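Local coordinates for TraI domain-containing protein (Salmonella typhi, PDB 2IPQ), which is of unknown function but probably acts in conjugal DNA transfer as a TraI-like protein, of which this chain is the C-terminal domain, at residues F90-R102 / N123-I134. Sequence-based numbering, arbitrary orientation.
Sequences FWQCCLYEEPGGR and NFPDDSLFLKVI
An antiparallel pairing forms one edge of the five-stranded sheet here: the C-terminal strand 131-133 lies along strand 91-96, whose other edge bonds to strand 105-114. The backbones hold each other by mutual bonds between Cys-94 and Lys-132 (Cys-94 N to Lys-132 O 2.8 Å, Lys-132 N to Cys-94 O 3.0 Å), flanked by Ile-134 N to Gln-92 O and Tyr-96 N to Phe-130 O. A water stands in for the second bond of the Gln-92 and Ile-134 pair, accepting from Gln-92 N and donating to Ile-134 O. The two faces differ in character. On that of Cys-93, Leu-95, Leu-131 and Val-133, Leu-131 sends CD1 tightly against Cys-93 CB (3.5 Å), while the Cys-93 sulfur meets Val-133 CG2; Phe-41 packs on Cys-93 and Leu-131, and His-34, bonded to Ser-128 OG, touches Leu-95 and Leu-131. On the other, Cys-94 SG touches Ile-134 CD1 at 3.8 Å, and the bent Lys-132 chain runs obliquely past Tyr-96, its NZ giving a 2.6 Å bond to a water that only weakly reaches the phenol OH. Beyond the strands, the Phe-130 ring turns its edge to Glu-97 O, with CE2 3.4 Å away, and Gly-100 N bonds to Leu-129 O. Backbone bonding thus fixes the register, while apolar side chains line the Leu-131 face and a lysine ammonium meets water on the other.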
loop_
_atom_site.group_PDB
_atom_site.type_symbol
_atom_site.label_atom_id
_atom_site.label_comp_id
_atom_site.label_asym_id
_atom_site.label_seq_id
_atom_site.Cartn_x
_atom_site.Cartn_y
_atom_site.Cartn_z
ATOM N N PHE A 90 -9.062 4.029 -6.223
ATOM C CA PHE A 90 -9.019 4.083 -4.753
ATOM C C PHE A 90 -10.084 3.217 -4.102
ATOM O O PHE A 90 -11.244 3.279 -4.474
ATOM C CB PHE A 90 -9.164 5.536 -4.254
ATOM C CG PHE A 90 -8.022 6.418 -4.637
ATOM C CD1 PHE A 90 -6.772 6.215 -4.093
ATOM C CD2 PHE A 90 -8.189 7.453 -5.562
ATOM C CE1 PHE A 90 -5.693 7.023 -4.454
ATOM C CE2 PHE A 90 -7.112 8.267 -5.927
ATOM C CZ PHE A 90 -5.857 8.046 -5.361
ATOM N N TRP A 91 -9.698 2.425 -3.106
ATOM C CA TRP A 91 -10.664 1.725 -2.278
ATOM C C TRP A 91 -10.658 2.268 -0.838
ATOM O O TRP A 91 -9.603 2.669 -0.293
ATOM C CB TRP A 91 -10.358 0.219 -2.269
ATOM C CG TRP A 91 -10.871 -0.530 -3.471
ATOM C CD1 TRP A 91 -11.996 -1.313 -3.533
ATOM C CD2 TRP A 91 -10.277 -0.572 -4.783
ATOM N NE1 TRP A 91 -12.144 -1.827 -4.806
ATOM C CE2 TRP A 91 -11.105 -1.390 -5.592
ATOM C CE3 TRP A 91 -9.134 0.008 -5.354
ATOM C CZ2 TRP A 91 -10.824 -1.646 -6.943
ATOM C CZ3 TRP A 91 -8.862 -0.240 -6.695
ATOM C CH2 TRP A 91 -9.700 -1.066 -7.473
ATOM N N GLN A 92 -11.833 2.291 -0.214
ATOM C CA GLN A 92 -11.901 2.545 1.214
ATOM C C GLN A 92 -11.807 1.286 2.026
ATOM O O GLN A 92 -12.264 0.217 1.610
ATOM C CB GLN A 92 -13.194 3.244 1.577
ATOM C CG GLN A 92 -13.208 4.673 1.158
ATOM C CD GLN A 92 -14.573 5.080 0.723
ATOM O OE1 GLN A 92 -15.496 5.165 1.546
ATOM N NE2 GLN A 92 -14.731 5.322 -0.582
ATOM N N CYS A 93 -11.222 1.427 3.206
ATOM C CA CYS A 93 -11.044 0.304 4.107
ATOM C C CYS A 93 -11.300 0.828 5.494
ATOM O O CYS A 93 -11.124 2.028 5.746
ATOM C CB CYS A 93 -9.608 -0.197 4.034
ATOM S SG CYS A 93 -9.177 -0.857 2.396
ATOM N N CYS A 94 -11.721 -0.063 6.377
ATOM C CA CYS A 94 -11.786 0.223 7.788
ATOM C C CYS A 94 -10.579 -0.447 8.413
ATOM O O CYS A 94 -10.376 -1.648 8.243
ATOM C CB CYS A 94 -13.051 -0.395 8.414
ATOM S SG CYS A 94 -14.572 0.265 7.749
ATOM N N LEU A 95 -9.782 0.315 9.145
ATOM C CA LEU A 95 -8.723 -0.328 9.925
ATOM C C LEU A 95 -9.097 -0.431 11.376
ATOM O O LEU A 95 -9.211 0.590 12.044
ATOM C CB LEU A 95 -7.404 0.423 9.761
ATOM C CG LEU A 95 -6.225 -0.053 10.606
ATOM C CD1 LEU A 95 -5.641 -1.335 10.022
ATOM C CD2 LEU A 95 -5.182 1.046 10.684
ATOM N N TYR A 96 -9.274 -1.658 11.871
ATOM C CA TYR A 96 -9.632 -1.892 13.280
ATOM C C TYR A 96 -8.413 -2.047 14.169
ATOM O O TYR A 96 -7.365 -2.437 13.689
ATOM C CB TYR A 96 -10.508 -3.128 13.413
ATOM C CG TYR A 96 -11.848 -2.973 12.774
ATOM C CD1 TYR A 96 -12.021 -3.230 11.420
ATOM C CD2 TYR A 96 -12.949 -2.561 13.513
ATOM C CE1 TYR A 96 -13.260 -3.084 10.811
ATOM C CE2 TYR A 96 -14.195 -2.409 12.914
ATOM C CZ TYR A 96 -14.334 -2.673 11.555
ATOM O OH TYR A 96 -15.554 -2.533 10.936
ATOM N N GLU A 97 -8.557 -1.747 15.459
ATOM C CA GLU A 97 -7.532 -2.050 16.475
ATOM C C GLU A 97 -7.534 -3.507 16.968
ATOM O O GLU A 97 -6.515 -3.993 17.481
ATOM C CB GLU A 97 -7.734 -1.149 17.697
ATOM C CG GLU A 97 -9.189 -1.090 18.118
ATOM C CD GLU A 97 -9.436 -0.523 19.531
ATOM O OE1 GLU A 97 -8.553 0.190 20.089
ATOM O OE2 GLU A 97 -10.541 -0.804 20.062
ATOM N N GLU A 98 -8.678 -4.184 16.839
ATOM C CA GLU A 98 -8.867 -5.538 17.388
ATOM C C GLU A 98 -8.947 -6.501 16.200
ATOM O O GLU A 98 -9.527 -6.157 15.182
ATOM C CB GLU A 98 -10.159 -5.623 18.232
ATOM C CG GLU A 98 -10.307 -4.485 19.233
ATOM C CD GLU A 98 -11.584 -4.577 20.119
ATOM O OE1 GLU A 98 -12.090 -5.694 20.448
ATOM O OE2 GLU A 98 -12.082 -3.499 20.506
ATOM N N PRO A 99 -8.360 -7.700 16.319
ATOM C CA PRO A 99 -8.415 -8.581 15.169
ATOM C C PRO A 99 -9.810 -9.182 15.068
ATOM O O PRO A 99 -10.459 -9.401 16.094
ATOM C CB PRO A 99 -7.375 -9.672 15.498
ATOM C CG PRO A 99 -6.706 -9.245 16.784
ATOM C CD PRO A 99 -7.663 -8.323 17.459
ATOM N N GLY A 100 -10.270 -9.450 13.855
ATOM C CA GLY A 100 -11.636 -9.908 13.655
ATOM C C GLY A 100 -12.598 -8.750 13.494
ATOM O O GLY A 100 -13.809 -8.882 13.746
ATOM N N GLY A 101 -12.055 -7.607 13.076
ATOM C CA GLY A 101 -12.857 -6.478 12.639
ATOM C C GLY A 101 -13.849 -5.964 13.666
ATOM O O GLY A 101 -15.060 -5.943 13.414
ATOM N N ARG A 102 -13.361 -5.532 14.828
ATOM C CA ARG A 102 -14.259 -4.841 15.744
ATOM C C ARG A 102 -13.617 -3.768 16.626
ATOM O O ARG A 102 -12.390 -3.632 16.685
ATOM C CB ARG A 102 -15.029 -5.853 16.569
ATOM C CG ARG A 102 -14.239 -6.406 17.704
ATOM C CD ARG A 102 -15.164 -6.790 18.835
ATOM N NE ARG A 102 -14.523 -7.726 19.753
ATOM C CZ ARG A 102 -15.172 -8.661 20.430
ATOM N NH1 ARG A 102 -16.490 -8.784 20.286
ATOM N NH2 ARG A 102 -14.504 -9.472 21.241
ATOM N N ASN A 123 5.254 -16.260 -2.380
ATOM C CA ASN A 123 5.841 -16.388 -1.042
ATOM C C ASN A 123 5.566 -15.170 -0.159
ATOM O O ASN A 123 6.368 -14.233 -0.123
ATOM C CB ASN A 123 7.353 -16.618 -1.151
ATOM C CG ASN A 123 8.000 -16.906 0.190
ATOM O OD1 ASN A 123 8.429 -18.031 0.459
ATOM N ND2 ASN A 123 8.075 -15.890 1.041
ATOM N N PHE A 124 4.439 -15.190 0.553
ATOM C CA PHE A 124 3.970 -14.003 1.263
ATOM C C PHE A 124 3.374 -14.225 2.658
ATOM O O PHE A 124 2.983 -15.338 3.018
ATOM C CB PHE A 124 3.033 -13.154 0.395
ATOM C CG PHE A 124 2.126 -13.951 -0.516
ATOM C CD1 PHE A 124 2.538 -14.305 -1.799
ATOM C CD2 PHE A 124 0.858 -14.330 -0.101
ATOM C CE1 PHE A 124 1.709 -15.028 -2.644
ATOM C CE2 PHE A 124 0.025 -15.057 -0.945
ATOM C CZ PHE A 124 0.451 -15.404 -2.213
ATOM N N PRO A 125 3.314 -13.145 3.452
ATOM C CA PRO A 125 2.585 -13.124 4.734
ATOM C C PRO A 125 1.113 -13.488 4.610
ATOM O O PRO A 125 0.546 -13.452 3.518
ATOM C CB PRO A 125 2.730 -11.668 5.210
ATOM C CG PRO A 125 3.266 -10.894 4.032
ATOM C CD PRO A 125 3.980 -11.863 3.157
ATOM N N ASP A 126 0.496 -13.836 5.730
ATOM C CA ASP A 126 -0.941 -14.041 5.761
ATOM C C ASP A 126 -1.664 -12.718 5.557
ATOM O O ASP A 126 -1.027 -11.662 5.546
ATOM C CB ASP A 126 -1.345 -14.668 7.078
ATOM C CG ASP A 126 -0.801 -16.052 7.230
ATOM O OD1 ASP A 126 -0.986 -16.867 6.298
ATOM O OD2 ASP A 126 -0.179 -16.323 8.276
ATOM N N ASP A 127 -2.985 -12.771 5.389
ATOM C CA ASP A 127 -3.790 -11.543 5.228
ATOM C C ASP A 127 -3.819 -10.736 6.518
ATOM O O ASP A 127 -3.508 -11.266 7.570
ATOM C CB ASP A 127 -5.215 -11.905 4.821
ATOM C CG ASP A 127 -5.333 -12.269 3.346
ATOM O OD1 ASP A 127 -4.351 -12.089 2.565
ATOM O OD2 ASP A 127 -6.430 -12.741 2.972
ATOM N N SER A 128 -4.189 -9.463 6.434
ATOM C CA SER A 128 -4.259 -8.611 7.625
ATOM C C SER A 128 -5.397 -9.066 8.525
ATOM O O SER A 128 -6.450 -9.503 8.040
ATOM C CB SER A 128 -4.509 -7.149 7.247
ATOM O OG SER A 128 -4.488 -6.352 8.411
ATOM N N LEU A 129 -5.194 -8.957 9.831
ATOM C CA LEU A 129 -6.268 -9.279 10.786
ATOM C C LEU A 129 -7.144 -8.048 11.090
ATOM O O LEU A 129 -8.195 -8.156 11.732
ATOM C CB LEU A 129 -5.681 -9.839 12.071
ATOM C CG LEU A 129 -5.050 -11.234 12.039
ATOM C CD1 LEU A 129 -4.457 -11.494 13.430
ATOM C CD2 LEU A 129 -6.092 -12.307 11.717
ATOM N N PHE A 130 -6.693 -6.896 10.613
ATOM C CA PHE A 130 -7.144 -5.584 11.083
ATOM C C PHE A 130 -7.930 -4.784 10.020
ATOM O O PHE A 130 -8.781 -3.943 10.345
ATOM C CB PHE A 130 -5.921 -4.792 11.552
ATOM C CG PHE A 130 -5.210 -5.439 12.736
ATOM C CD1 PHE A 130 -4.044 -6.159 12.559
ATOM C CD2 PHE A 130 -5.722 -5.324 14.005
ATOM C CE1 PHE A 130 -3.401 -6.749 13.637
ATOM C CE2 PHE A 130 -5.082 -5.906 15.091
ATOM C CZ PHE A 130 -3.926 -6.618 14.904
ATOM N N LEU A 131 -7.650 -5.058 8.749
ATOM C CA LEU A 131 -8.207 -4.264 7.664
ATOM C C LEU A 131 -9.375 -4.977 7.022
ATOM O O LEU A 131 -9.295 -6.163 6.708
ATOM C CB LEU A 131 -7.149 -4.054 6.612
ATOM C CG LEU A 131 -7.517 -3.123 5.478
ATOM C CD1 LEU A 131 -7.076 -1.713 5.887
ATOM C CD2 LEU A 131 -6.788 -3.602 4.272
ATOM N N LYS A 132 -10.454 -4.240 6.811
ATOM C CA LYS A 132 -11.599 -4.694 6.034
ATOM C C LYS A 132 -11.753 -3.748 4.833
ATOM O O LYS A 132 -11.867 -2.539 5.017
ATOM C CB LYS A 132 -12.851 -4.617 6.934
ATOM C CG LYS A 132 -14.093 -5.307 6.398
ATOM C CD LYS A 132 -15.310 -4.411 6.529
ATOM C CE LYS A 132 -16.095 -4.633 7.814
ATOM N NZ LYS A 132 -17.341 -3.776 7.823
ATOM N N VAL A 133 -11.748 -4.290 3.619
ATOM C CA VAL A 133 -11.965 -3.502 2.410
ATOM C C VAL A 133 -13.460 -3.351 2.210
ATOM O O VAL A 133 -14.207 -4.309 2.362
ATOM C CB VAL A 133 -11.339 -4.216 1.166
ATOM C CG1 VAL A 133 -11.556 -3.404 -0.168
ATOM C CG2 VAL A 133 -9.850 -4.478 1.416
ATOM N N ILE A 134 -13.914 -2.155 1.872
ATOM C CA ILE A 134 -15.323 -2.016 1.489
ATOM C C ILE A 134 -15.578 -2.355 0.015
ATOM O O ILE A 134 -14.988 -1.741 -0.883
ATOM C CB ILE A 134 -15.885 -0.620 1.805
ATOM C CG1 ILE A 134 -15.361 -0.112 3.155
ATOM C CG2 ILE A 134 -17.411 -0.666 1.798
ATOM C CD1 ILE A 134 -15.831 -0.886 4.306
HETATM O O HOH W 1 -14.273 0.901 -1.514
HETATM O O HOH W 2 -18.244 -1.682 9.070
#